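Local coordinates for 2-oxoglutarate dehydrogenase E3 component (Thermus thermophilus, PDB 2YQU), which probably reoxidises dihydrolipoyl groups carried on lysines of partner proteins, passing the electrons to NAD+ through FAD and a redox-active disulfide, at residues 178-183 with 223-228; 194-199 with 241-246; 200-205 with 212-217. One frame throughout, in Å; residues are numbered along the deposited sequence.

Contact 1. Residues 178-183 with 223-228. With FAD (flavin-adenine dinucleotide), chain D.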
loop_
_atom_site.group_PDB
_atom_site.type_symbol
_atom_site.label_atom_id
_atom_site.label_comp_id
_atom_site.label_asym_id
_atom_site.label_seq_id
_atom_site.Cartn_x
_atom_site.Cartn_y
_atom_site.Cartn_z
ATOM N N ILE A 178 11.868 -10.186 -14.772
ATOM C CA ILE A 178 12.680 -9.118 -15.338
ATOM C C ILE A 178 12.265 -8.785 -16.770
ATOM O O ILE A 178 12.112 -7.621 -17.105
ATOM C CB ILE A 178 14.179 -9.465 -15.263
ATOM C CG1 ILE A 178 14.626 -9.500 -13.797
ATOM C CG2 ILE A 178 15.008 -8.450 -16.042
ATOM C CD1 ILE A 178 15.937 -10.199 -13.569
ATOM N N GLY A 179 12.080 -9.804 -17.600
ATOM C CA GLY A 179 11.770 -9.588 -19.006
ATOM C C GLY A 179 10.380 -9.035 -19.213
ATOM O O GLY A 179 10.165 -8.213 -20.093
ATOM N N LEU A 180 9.444 -9.481 -18.386
ATOM C CA LEU A 180 8.060 -9.033 -18.462
ATOM C C LEU A 180 7.959 -7.561 -18.083
ATOM O O LEU A 180 7.304 -6.775 -18.767
ATOM C CB LEU A 180 7.198 -9.884 -17.532
ATOM C CG LEU A 180 5.691 -9.860 -17.733
ATOM C CD1 LEU A 180 5.296 -10.137 -19.188
ATOM C CD2 LEU A 180 5.064 -10.877 -16.785
ATOM N N GLU A 181 8.610 -7.191 -16.986
ATOM C CA GLU A 181 8.681 -5.791 -16.574
ATOM C C GLU A 181 9.239 -4.893 -17.670
ATOM O O GLU A 181 8.659 -3.859 -17.980
ATOM C CB GLU A 181 9.526 -5.639 -15.315
ATOM C CG GLU A 181 8.804 -6.066 -14.046
ATOM C CD GLU A 181 9.613 -5.836 -12.783
ATOM O OE1 GLU A 181 9.030 -5.935 -11.683
ATOM O OE2 GLU A 181 10.828 -5.552 -12.876
ATOM N N LEU A 182 10.367 -5.282 -18.258
ATOM C CA LEU A 182 10.993 -4.463 -19.293
ATOM C C LEU A 182 10.187 -4.481 -20.599
ATOM O O LEU A 182 10.135 -3.469 -21.311
ATOM C CB LEU A 182 12.462 -4.875 -19.502
ATOM C CG LEU A 182 13.347 -4.675 -18.265
ATOM C CD1 LEU A 182 14.753 -5.251 -18.471
ATOM C CD2 LEU A 182 13.432 -3.223 -17.872
ATOM N N GLY A 183 9.522 -5.601 -20.875
ATOM C CA GLY A 183 8.593 -5.709 -21.987
ATOM C C GLY A 183 7.496 -4.668 -21.851
ATOM O O GLY A 183 7.202 -3.940 -22.798
ATOM N N LEU A 223 0.351 -6.926 -25.270
ATOM C CA LEU A 223 1.557 -7.726 -25.472
ATOM C C LEU A 223 1.149 -9.035 -26.115
ATOM O O LEU A 223 0.053 -9.549 -25.869
ATOM C CB LEU A 223 2.262 -8.026 -24.143
ATOM C CG LEU A 223 3.061 -6.889 -23.500
ATOM C CD1 LEU A 223 2.133 -5.883 -22.823
ATOM C CD2 LEU A 223 4.050 -7.459 -22.498
ATOM N N THR A 224 2.021 -9.571 -26.954
ATOM C CA THR A 224 1.858 -10.928 -27.452
ATOM C C THR A 224 2.640 -11.825 -26.504
ATOM O O THR A 224 3.814 -11.572 -26.267
ATOM C CB THR A 224 2.395 -11.032 -28.876
ATOM O OG1 THR A 224 1.563 -10.260 -29.753
ATOM C CG2 THR A 224 2.302 -12.459 -29.405
ATOM N N ILE A 225 1.975 -12.818 -25.923
ATOM C CA ILE A 225 2.608 -13.786 -25.024
ATOM C C ILE A 225 2.482 -15.188 -25.622
ATOM O O ILE A 225 1.379 -15.668 -25.871
ATOM C CB ILE A 225 1.937 -13.777 -23.624
ATOM C CG1 ILE A 225 1.814 -12.356 -23.052
ATOM C CG2 ILE A 225 2.697 -14.676 -22.655
ATOM C CD1 ILE A 225 3.122 -11.670 -22.803
ATOM N N ARG A 226 3.614 -15.852 -25.830
ATOM C CA ARG A 226 3.626 -17.185 -26.410
ATOM C C ARG A 226 4.422 -18.123 -25.528
ATOM O O ARG A 226 5.650 -18.068 -25.502
ATOM C CB ARG A 226 4.223 -17.160 -27.808
ATOM C CG ARG A 226 3.452 -16.288 -28.776
ATOM C CD ARG A 226 4.117 -16.182 -30.114
ATOM N NE ARG A 226 4.178 -17.489 -30.754
ATOM C CZ ARG A 226 4.843 -17.753 -31.870
ATOM N NH1 ARG A 226 5.522 -16.803 -32.500
ATOM N NH2 ARG A 226 4.817 -18.983 -32.364
ATOM N N THR A 227 3.710 -18.976 -24.812
ATOM C CA THR A 227 4.328 -19.991 -23.971
ATOM C C THR A 227 4.460 -21.303 -24.744
ATOM O O THR A 227 3.919 -21.440 -25.847
ATOM C CB THR A 227 3.504 -20.201 -22.695
ATOM O OG1 THR A 227 2.172 -20.612 -23.032
ATOM C CG2 THR A 227 3.328 -18.882 -21.937
ATOM N N GLY A 228 5.186 -22.262 -24.173
ATOM C CA GLY A 228 5.404 -23.544 -24.826
ATOM C C GLY A 228 6.208 -23.461 -26.118
ATOM O O GLY A 228 6.038 -24.292 -27.008
HETATM P PA FAD D . 24.342 -8.067 -6.497
HETATM O O1A FAD D . 24.424 -8.577 -7.887
HETATM O O2A FAD D . 23.287 -6.969 -6.314
HETATM O O5B FAD D . 25.793 -7.566 -6.043
HETATM C C5B FAD D . 26.925 -8.345 -6.342
HETATM C C4B FAD D . 28.092 -7.393 -6.496
HETATM O O4B FAD D . 29.285 -8.142 -6.387
HETATM C C3B FAD D . 28.123 -6.706 -7.859
HETATM O O3B FAD D . 28.104 -5.305 -7.697
HETATM C C2B FAD D . 29.426 -7.162 -8.487
HETATM O O2B FAD D . 30.064 -6.124 -9.196
HETATM C C1B FAD D . 30.236 -7.610 -7.282
HETATM N N9A FAD D . 31.235 -8.663 -7.495
HETATM C C8A FAD D . 31.056 -9.913 -8.028
HETATM N N7A FAD D . 32.225 -10.577 -7.979
HETATM C C5A FAD D . 33.153 -9.765 -7.420
HETATM C C6A FAD D . 34.505 -9.927 -7.132
HETATM N N6A FAD D . 35.129 -11.095 -7.258
HETATM N N1A FAD D . 35.163 -8.879 -6.542
HETATM C C2A FAD D . 34.544 -7.693 -6.232
HETATM N N3A FAD D . 33.202 -7.545 -6.513
HETATM C C4A FAD D . 32.538 -8.564 -7.105
HETATM N N1 FAD D . 15.069 -7.754 -7.030
HETATM C C2 FAD D . 14.048 -7.354 -6.196
HETATM O O2 FAD D . 13.951 -7.796 -5.047
HETATM N N3 FAD D . 13.119 -6.450 -6.647
HETATM C C4 FAD D . 13.192 -5.947 -7.926
HETATM O O4 FAD D . 12.464 -5.007 -8.196
HETATM C C4X FAD D . 14.222 -6.335 -8.783
HETATM N N5 FAD D . 14.304 -5.832 -10.072
HETATM C C5X FAD D . 15.350 -6.241 -10.896
HETATM C C6 FAD D . 15.429 -5.733 -12.196
HETATM C C7 FAD D . 16.473 -6.134 -13.042
HETATM C C7M FAD D . 16.584 -5.487 -14.397
HETATM C C8 FAD D . 17.431 -7.034 -12.587
HETATM C C8M FAD D . 18.723 -7.239 -13.337
HETATM C C9 FAD D . 17.348 -7.543 -11.290
HETATM C C9A FAD D . 16.303 -7.156 -10.441
HETATM N N10 FAD D . 16.203 -7.671 -9.145
HETATM C C10 FAD D . 15.166 -7.252 -8.326
HETATM C "C1'" FAD D . 17.120 -8.750 -8.630
HETATM C "C2'" FAD D . 18.197 -8.088 -7.765
HETATM O "O2'" FAD D . 18.932 -7.138 -8.521
HETATM C "C3'" FAD D . 19.123 -9.109 -7.113
HETATM O "O3'" FAD D . 18.354 -10.093 -6.448
HETATM C "C4'" FAD D . 20.035 -8.444 -6.088
HETATM O "O4'" FAD D . 20.812 -7.442 -6.698
HETATM C "C5'" FAD D . 20.919 -9.486 -5.393
HETATM O "O5'" FAD D . 21.813 -8.852 -4.506
HETATM P P FAD D . 23.256 -9.492 -4.203
HETATM O O1P FAD D . 23.937 -8.677 -3.153
HETATM O O2P FAD D . 23.152 -10.981 -3.928
HETATM O O3P FAD D . 24.101 -9.365 -5.572
#

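Contact 2. Residues 194-199 with 241-246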
loop_
_atom_site.group_PDB
_atom_site.type_symbol
_atom_site.label_atom_id
_atom_site.label_comp_id
_atom_site.label_asym_id
_atom_site.label_seq_id
_atom_site.Cartn_x
_atom_site.Cartn_y
_atom_site.Cartn_z
ATOM N N ILE A 194 6.619 -8.872 -28.028
ATOM C CA ILE A 194 6.321 -10.292 -28.039
ATOM C C ILE A 194 7.183 -10.966 -26.986
ATOM O O ILE A 194 8.389 -10.760 -26.962
ATOM C CB ILE A 194 6.637 -10.909 -29.424
ATOM C CG1 ILE A 194 5.792 -10.239 -30.511
ATOM C CG2 ILE A 194 6.405 -12.412 -29.394
ATOM C CD1 ILE A 194 6.219 -10.599 -31.934
ATOM N N VAL A 195 6.568 -11.782 -26.138
ATOM C CA VAL A 195 7.272 -12.485 -25.072
ATOM C C VAL A 195 7.225 -13.978 -25.394
ATOM O O VAL A 195 6.155 -14.525 -25.609
ATOM C CB VAL A 195 6.618 -12.217 -23.697
ATOM C CG1 VAL A 195 7.317 -13.001 -22.592
ATOM C CG2 VAL A 195 6.617 -10.723 -23.386
ATOM N N LEU A 196 8.393 -14.617 -25.448
ATOM C CA LEU A 196 8.501 -16.043 -25.748
ATOM C C LEU A 196 8.984 -16.779 -24.505
ATOM O O LEU A 196 9.999 -16.408 -23.928
ATOM C CB LEU A 196 9.498 -16.265 -26.883
ATOM C CG LEU A 196 9.245 -15.461 -28.157
ATOM C CD1 LEU A 196 10.424 -15.569 -29.096
ATOM C CD2 LEU A 196 7.972 -15.937 -28.825
ATOM N N GLU A 197 8.271 -17.825 -24.111
ATOM C CA GLU A 197 8.634 -18.616 -22.933
ATOM C C GLU A 197 8.513 -20.108 -23.250
ATOM O O GLU A 197 7.535 -20.550 -23.847
ATOM C CB GLU A 197 7.757 -18.209 -21.743
ATOM C CG GLU A 197 7.892 -19.045 -20.470
ATOM C CD GLU A 197 9.325 -19.256 -20.019
ATOM O OE1 GLU A 197 10.099 -18.284 -19.974
ATOM O OE2 GLU A 197 9.688 -20.412 -19.704
ATOM N N TYR A 198 9.529 -20.872 -22.850
ATOM C CA TYR A 198 9.586 -22.316 -23.083
ATOM C C TYR A 198 8.566 -23.082 -22.240
ATOM O O TYR A 198 7.882 -23.980 -22.732
ATOM C CB TYR A 198 10.998 -22.821 -22.774
ATOM C CG TYR A 198 11.169 -24.320 -22.861
ATOM C CD1 TYR A 198 11.108 -24.979 -24.080
ATOM C CD2 TYR A 198 11.402 -25.078 -21.716
ATOM C CE1 TYR A 198 11.275 -26.359 -24.158
ATOM C CE2 TYR A 198 11.561 -26.444 -21.782
ATOM C CZ TYR A 198 11.504 -27.082 -23.003
ATOM O OH TYR A 198 11.671 -28.448 -23.056
ATOM N N MET A 199 8.477 -22.729 -20.963
ATOM C CA MET A 199 7.517 -23.344 -20.054
ATOM C C MET A 199 6.089 -22.982 -20.440
ATOM O O MET A 199 5.863 -22.048 -21.207
ATOM C CB MET A 199 7.792 -22.896 -18.622
ATOM C CG MET A 199 9.171 -23.285 -18.115
ATOM S SD MET A 199 9.475 -22.691 -16.447
ATOM C CE MET A 199 8.446 -23.800 -15.539
ATOM N N ALA A 241 17.371 -7.913 -35.524
ATOM C CA ALA A 241 17.790 -9.236 -35.063
ATOM C C ALA A 241 16.694 -10.246 -35.344
ATOM O O ALA A 241 15.517 -9.893 -35.417
ATOM C CB ALA A 241 18.125 -9.217 -33.570
ATOM N N ARG A 242 17.081 -11.506 -35.520
ATOM C CA ARG A 242 16.112 -12.571 -35.699
ATOM C C ARG A 242 16.122 -13.537 -34.527
ATOM O O ARG A 242 17.121 -13.686 -33.825
ATOM C CB ARG A 242 16.328 -13.316 -37.024
ATOM C CG ARG A 242 17.610 -14.127 -37.140
ATOM C CD ARG A 242 17.673 -14.961 -38.423
ATOM N NE ARG A 242 18.879 -15.780 -38.493
ATOM C CZ ARG A 242 20.089 -15.330 -38.823
ATOM N NH1 ARG A 242 20.288 -14.057 -39.142
ATOM N NH2 ARG A 242 21.111 -16.176 -38.846
ATOM N N VAL A 243 14.979 -14.177 -34.336
ATOM C CA VAL A 243 14.779 -15.174 -33.304
ATOM C C VAL A 243 14.217 -16.404 -33.996
ATOM O O VAL A 243 13.111 -16.366 -34.518
ATOM C CB VAL A 243 13.768 -14.690 -32.238
ATOM C CG1 VAL A 243 13.551 -15.771 -31.171
ATOM C CG2 VAL A 243 14.230 -13.372 -31.610
ATOM N N GLU A 244 14.982 -17.487 -34.017
ATOM C CA GLU A 244 14.518 -18.732 -34.613
ATOM C C GLU A 244 13.869 -19.606 -33.547
ATOM O O GLU A 244 14.356 -19.680 -32.416
ATOM C CB GLU A 244 15.686 -19.460 -35.280
ATOM C CG GLU A 244 16.344 -18.656 -36.389
ATOM C CD GLU A 244 17.644 -19.270 -36.887
ATOM O OE1 GLU A 244 18.438 -18.543 -37.508
ATOM O OE2 GLU A 244 17.882 -20.471 -36.660
ATOM N N LEU A 245 12.760 -20.245 -33.909
ATOM C CA LEU A 245 12.041 -21.155 -33.024
ATOM C C LEU A 245 12.169 -22.588 -33.518
ATOM O O LEU A 245 12.350 -22.828 -34.704
ATOM C CB LEU A 245 10.554 -20.794 -32.962
ATOM C CG LEU A 245 10.177 -19.349 -32.634
ATOM C CD1 LEU A 245 8.665 -19.209 -32.602
ATOM C CD2 LEU A 245 10.787 -18.924 -31.312
ATOM N N GLU A 246 12.047 -23.536 -32.598
ATOM C CA GLU A 246 12.001 -24.946 -32.950
ATOM C C GLU A 246 10.866 -25.183 -33.942
ATOM O O GLU A 246 9.727 -24.786 -33.691
ATOM C CB GLU A 246 11.789 -25.805 -31.701
ATOM C CG GLU A 246 11.403 -27.239 -32.018
ATOM C CD GLU A 246 11.557 -28.166 -30.836
ATOM O OE1 GLU A 246 12.063 -29.282 -31.041
ATOM O OE2 GLU A 246 11.170 -27.791 -29.711
#

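Contact 3. Residues 200-205 with 212-217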
loop_
_atom_site.group_PDB
_atom_site.type_symbol
_atom_site.label_atom_id
_atom_site.label_comp_id
_atom_site.label_asym_id
_atom_site.label_seq_id
_atom_site.Cartn_x
_atom_site.Cartn_y
_atom_site.Cartn_z
ATOM N N ASP A 200 5.127 -23.711 -19.881
ATOM C CA ASP A 200 3.713 -23.557 -20.243
ATOM C C ASP A 200 3.006 -22.396 -19.535
ATOM O O ASP A 200 1.777 -22.326 -19.540
ATOM C CB ASP A 200 2.944 -24.865 -19.986
ATOM C CG ASP A 200 2.807 -25.205 -18.502
ATOM O OD1 ASP A 200 3.398 -24.510 -17.637
ATOM O OD2 ASP A 200 2.118 -26.169 -18.104
ATOM N N ARG A 201 3.782 -21.510 -18.920
ATOM C CA ARG A 201 3.252 -20.331 -18.245
ATOM C C ARG A 201 4.350 -19.291 -18.038
ATOM O O ARG A 201 5.533 -19.603 -18.119
ATOM C CB ARG A 201 2.660 -20.723 -16.895
ATOM C CG ARG A 201 3.683 -21.294 -15.940
ATOM C CD ARG A 201 3.098 -22.044 -14.786
ATOM N NE ARG A 201 4.104 -22.256 -13.748
ATOM C CZ ARG A 201 4.989 -23.257 -13.734
ATOM N NH1 ARG A 201 5.855 -23.344 -12.730
ATOM N NH2 ARG A 201 5.025 -24.166 -14.705
ATOM N N ILE A 202 3.943 -18.058 -17.763
ATOM C CA ILE A 202 4.873 -16.999 -17.386
ATOM C C ILE A 202 4.937 -16.893 -15.866
ATOM O O ILE A 202 4.126 -17.493 -15.163
ATOM C CB ILE A 202 4.479 -15.651 -18.031
ATOM C CG1 ILE A 202 3.104 -15.172 -17.557
ATOM C CG2 ILE A 202 4.486 -15.771 -19.558
ATOM C CD1 ILE A 202 2.800 -13.743 -17.960
ATOM N N LEU A 203 5.913 -16.136 -15.375
ATOM C CA LEU A 203 6.090 -15.899 -13.948
ATOM C C LEU A 203 6.008 -17.199 -13.138
ATOM O O LEU A 203 5.113 -17.362 -12.305
ATOM C CB LEU A 203 5.053 -14.874 -13.467
ATOM C CG LEU A 203 5.052 -13.560 -14.252
ATOM C CD1 LEU A 203 3.918 -12.668 -13.801
ATOM C CD2 LEU A 203 6.380 -12.834 -14.094
ATOM N N PRO A 204 6.944 -18.120 -13.373
ATOM C CA PRO A 204 6.871 -19.465 -12.785
ATOM C C PRO A 204 6.971 -19.534 -11.254
ATOM O O PRO A 204 6.561 -20.551 -10.700
ATOM C CB PRO A 204 8.053 -20.196 -13.435
ATOM C CG PRO A 204 9.004 -19.131 -13.792
ATOM C CD PRO A 204 8.150 -17.960 -14.213
ATOM N N THR A 205 7.489 -18.502 -10.593
ATOM C CA THR A 205 7.563 -18.477 -9.129
ATOM C C THR A 205 6.238 -18.084 -8.485
ATOM O O THR A 205 6.068 -18.264 -7.285
ATOM C CB THR A 205 8.653 -17.507 -8.623
ATOM O OG1 THR A 205 8.389 -16.174 -9.081
ATOM C CG2 THR A 205 10.022 -17.851 -9.195
ATOM N N ARG A 212 -1.618 -17.386 -14.542
ATOM C CA ARG A 212 -2.648 -17.445 -15.579
ATOM C C ARG A 212 -3.338 -16.097 -15.729
ATOM O O ARG A 212 -3.565 -15.632 -16.841
ATOM C CB ARG A 212 -3.681 -18.529 -15.268
ATOM C CG ARG A 212 -3.196 -19.932 -15.546
ATOM C CD ARG A 212 -4.299 -20.974 -15.678
ATOM N NE ARG A 212 -3.765 -22.295 -15.353
ATOM C CZ ARG A 212 -3.648 -22.790 -14.123
ATOM N NH1 ARG A 212 -4.074 -22.110 -13.061
ATOM N NH2 ARG A 212 -3.122 -23.995 -13.955
ATOM N N ALA A 213 -3.645 -15.462 -14.600
ATOM C CA ALA A 213 -4.306 -14.163 -14.615
ATOM C C ALA A 213 -3.407 -13.100 -15.222
ATOM O O ALA A 213 -3.868 -12.249 -15.981
ATOM C CB ALA A 213 -4.723 -13.769 -13.225
ATOM N N ALA A 214 -2.119 -13.165 -14.907
ATOM C CA ALA A 214 -1.157 -12.196 -15.411
ATOM C C ALA A 214 -1.098 -12.273 -16.935
ATOM O O ALA A 214 -1.142 -11.253 -17.605
ATOM C CB ALA A 214 0.214 -12.443 -14.811
ATOM N N GLU A 215 -1.017 -13.489 -17.469
ATOM C CA GLU A 215 -0.987 -13.689 -18.918
ATOM C C GLU A 215 -2.212 -13.075 -19.606
ATOM O O GLU A 215 -2.076 -12.423 -20.639
ATOM C CB GLU A 215 -0.856 -15.179 -19.266
ATOM C CG GLU A 215 -0.815 -15.438 -20.767
ATOM C CD GLU A 215 -0.290 -16.815 -21.153
ATOM O OE1 GLU A 215 -0.191 -17.076 -22.371
ATOM O OE2 GLU A 215 0.012 -17.637 -20.260
ATOM N N ARG A 216 -3.395 -13.283 -19.032
ATOM C CA ARG A 216 -4.631 -12.701 -19.568
ATOM C C ARG A 216 -4.577 -11.171 -19.604
ATOM O O ARG A 216 -4.971 -10.547 -20.587
ATOM C CB ARG A 216 -5.845 -13.126 -18.732
ATOM C CG ARG A 216 -6.482 -14.432 -19.141
ATOM C CD ARG A 216 -7.812 -14.709 -18.434
ATOM N NE ARG A 216 -7.940 -16.121 -18.055
ATOM C CZ ARG A 216 -7.656 -16.639 -16.850
ATOM N NH1 ARG A 216 -7.219 -15.884 -15.842
ATOM N NH2 ARG A 216 -7.814 -17.941 -16.653
ATOM N N VAL A 217 -4.092 -10.573 -18.524
ATOM C CA VAL A 217 -4.044 -9.120 -18.394
ATOM C C VAL A 217 -3.071 -8.519 -19.408
ATOM O O VAL A 217 -3.387 -7.526 -20.068
ATOM C CB VAL A 217 -3.654 -8.708 -16.951
ATOM C CG1 VAL A 217 -3.359 -7.212 -16.856
ATOM C CG2 VAL A 217 -4.752 -9.092 -15.982
HETATM O O HOH W 1 0.056 -20.158 -21.300
HETATM O O HOH W 2 0.899 -17.769 -17.821
#

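Contact 1. Residues 178-183 with 223-228
Leu180 holds its CG anti to the backbone N (chi1 -163°), a torsion that brings CD1 against Leu223 and Ile225, while CD2 lies on the side of Ile202 and Leu203. The setting is the Rossmann fold of the NAD domain, in which helix 177-188 follows the glycine-rich turn and packs beside the parallel sheet. Leu180 CD1 does the touching, lying 4.4 Å from Leu223 CD2 and 4.5 Å from Ile225 CD1. No polar bond crosses the interface, and branched aliphatic residues suit it because they bury hydrocarbon without a polar atom to satisfy. The backbone of Gly183 itself meets Leu223, Gly183 C lying 4.5 Å from Leu223 CD2. Phe218 also packs on Leu180.

On the flavin-facing side of the helix lie Ile178 and Glu181. Glu181 is fixed by a salt bridge to Lys49 and a hydrogen bond from Tyr341 N; both it and Ile178 contact NAD(+) when it is bound, though it is absent from this chain here. With CG1 of Ile178 anti to the carbonyl carbon (chi1 -67°), both branches lie over one face of the flavin's dimethylbenzene end. Cut back to alanine, this position is likely to lose that hydrocarbon cover and open a gap beside the flavin. Ile178 CG2 sits above the methyl FAD C7M at 3.7 Å, and Ile178 CD1 stands almost straight above FAD C8, 3.6 Å away.

Contact 2. Residues 194-199 with 241-246
The parallel sheet of the NAD-binding Rossmann domain is here joined to the three-stranded antiparallel sheet beside it, through Leu196 of strand 192-196 and Val243 and Leu245 of strand 240-245. No hydrogen bond links the two segments, and their backbones stay well apart, the nearest CA atoms, those of Leu196 and Leu245, being 9.6 Å from each other. Side chains bridge that distance. Leu196 points toward the other strand and is extended to its tip, with CG anti to the carbonyl carbon (chi1 -53°) and chi2 near 170°, which carries CD1 onto a pair of methyls. Leu196 CD1 lies 3.8 Å from Val243 CG1, the two side chains sliding past each other in opposite directions, and 4.0 Å from Leu245 CD2, met at a slant. Val243 and Leu245 are two residues apart on one strand and so present the same face; a long leucine suits the distance between the backbones, while the short, branched valine fits close beside Ile171 and Val231. The three touching residues are aliphatic; Arg226 also lies against Leu196 and Leu245.

The polar residues have other tasks. Glu197 contacts NAD(+) when the dinucleotide is bound, though it is absent here; its OE1 accepts a hydrogen bond from Gly175 N, while OE2 takes one from Met199 N, 2.9 Å away. On the other strand, Arg242 pairs with Glu237 through NH1 and with Glu244 through NE. Glu244 meets the guanidinium at its edge, nearly in plane, Arg242 NE reaching the anti lone pair of Glu244 OE1 over 3.0 Å.

Contact 3. Residues 200-205 with 212-217
Residues 200-205 run as an irregular loop past the helical turns of 212-217, the two coming closest where the CA atoms of Ile202 and Glu215 stand 6.9 Å apart. Leu203 has left-handed backbone angles (phi 47°, psi 63°), bending the loop while its own side chain and that of Ile202 both point at the helix. Ile202 places CG1 between the backbone N and the carbonyl carbon (chi1 62°), which lays the CD1 methyl on the helix backbone, 3.9 Å from Glu215 N and 4.1 Å from Glu215 CB, a place suited to branched hydrocarbon. Leu203 CD1 rests 3.8 Å from Ala214 CB; the small alanine lets the loop lie close to the helix, and Ile346 packs on both.

Beyond this patch, water carries the polar link. Glu215 OE2 accepts hydrogen bonds from two waters, 2.7 Å from water 1 and 2.6 Å from water 2. Water 1 also donates to Asp200 O, and water 2 accepts from Ile202 N at 3.1 Å. Glu215 OE1 is engaged by Lys219 in a salt bridge. Loop and helix together make up the connection from strand 192-196 to strand 224-226, a beta-alpha-beta crossover of the Rossmann fold.

All three contacts belong to the NAD-binding Rossmann domain. Along the chain, helix 177-188 comes first, then strand 192-196, the loop at 200-205, helix 208-221, strand 224-226 and strand 240-245. Contact 3 is therefore nested inside the loops closed by contacts 1 and 2, whose own segments alternate. Contacts 1 and 2 have centres 10 Å apart and share the parallel sheet, in which strands 192-196 and 224-226 are neighbours. Contacts 1 and 3 are 9 Å apart and merge their aliphatic side chains; contacts 2 and 3 are 16 Å apart. Together they tie the flavin-facing helix, through the sheet, to the outlying antiparallel strands.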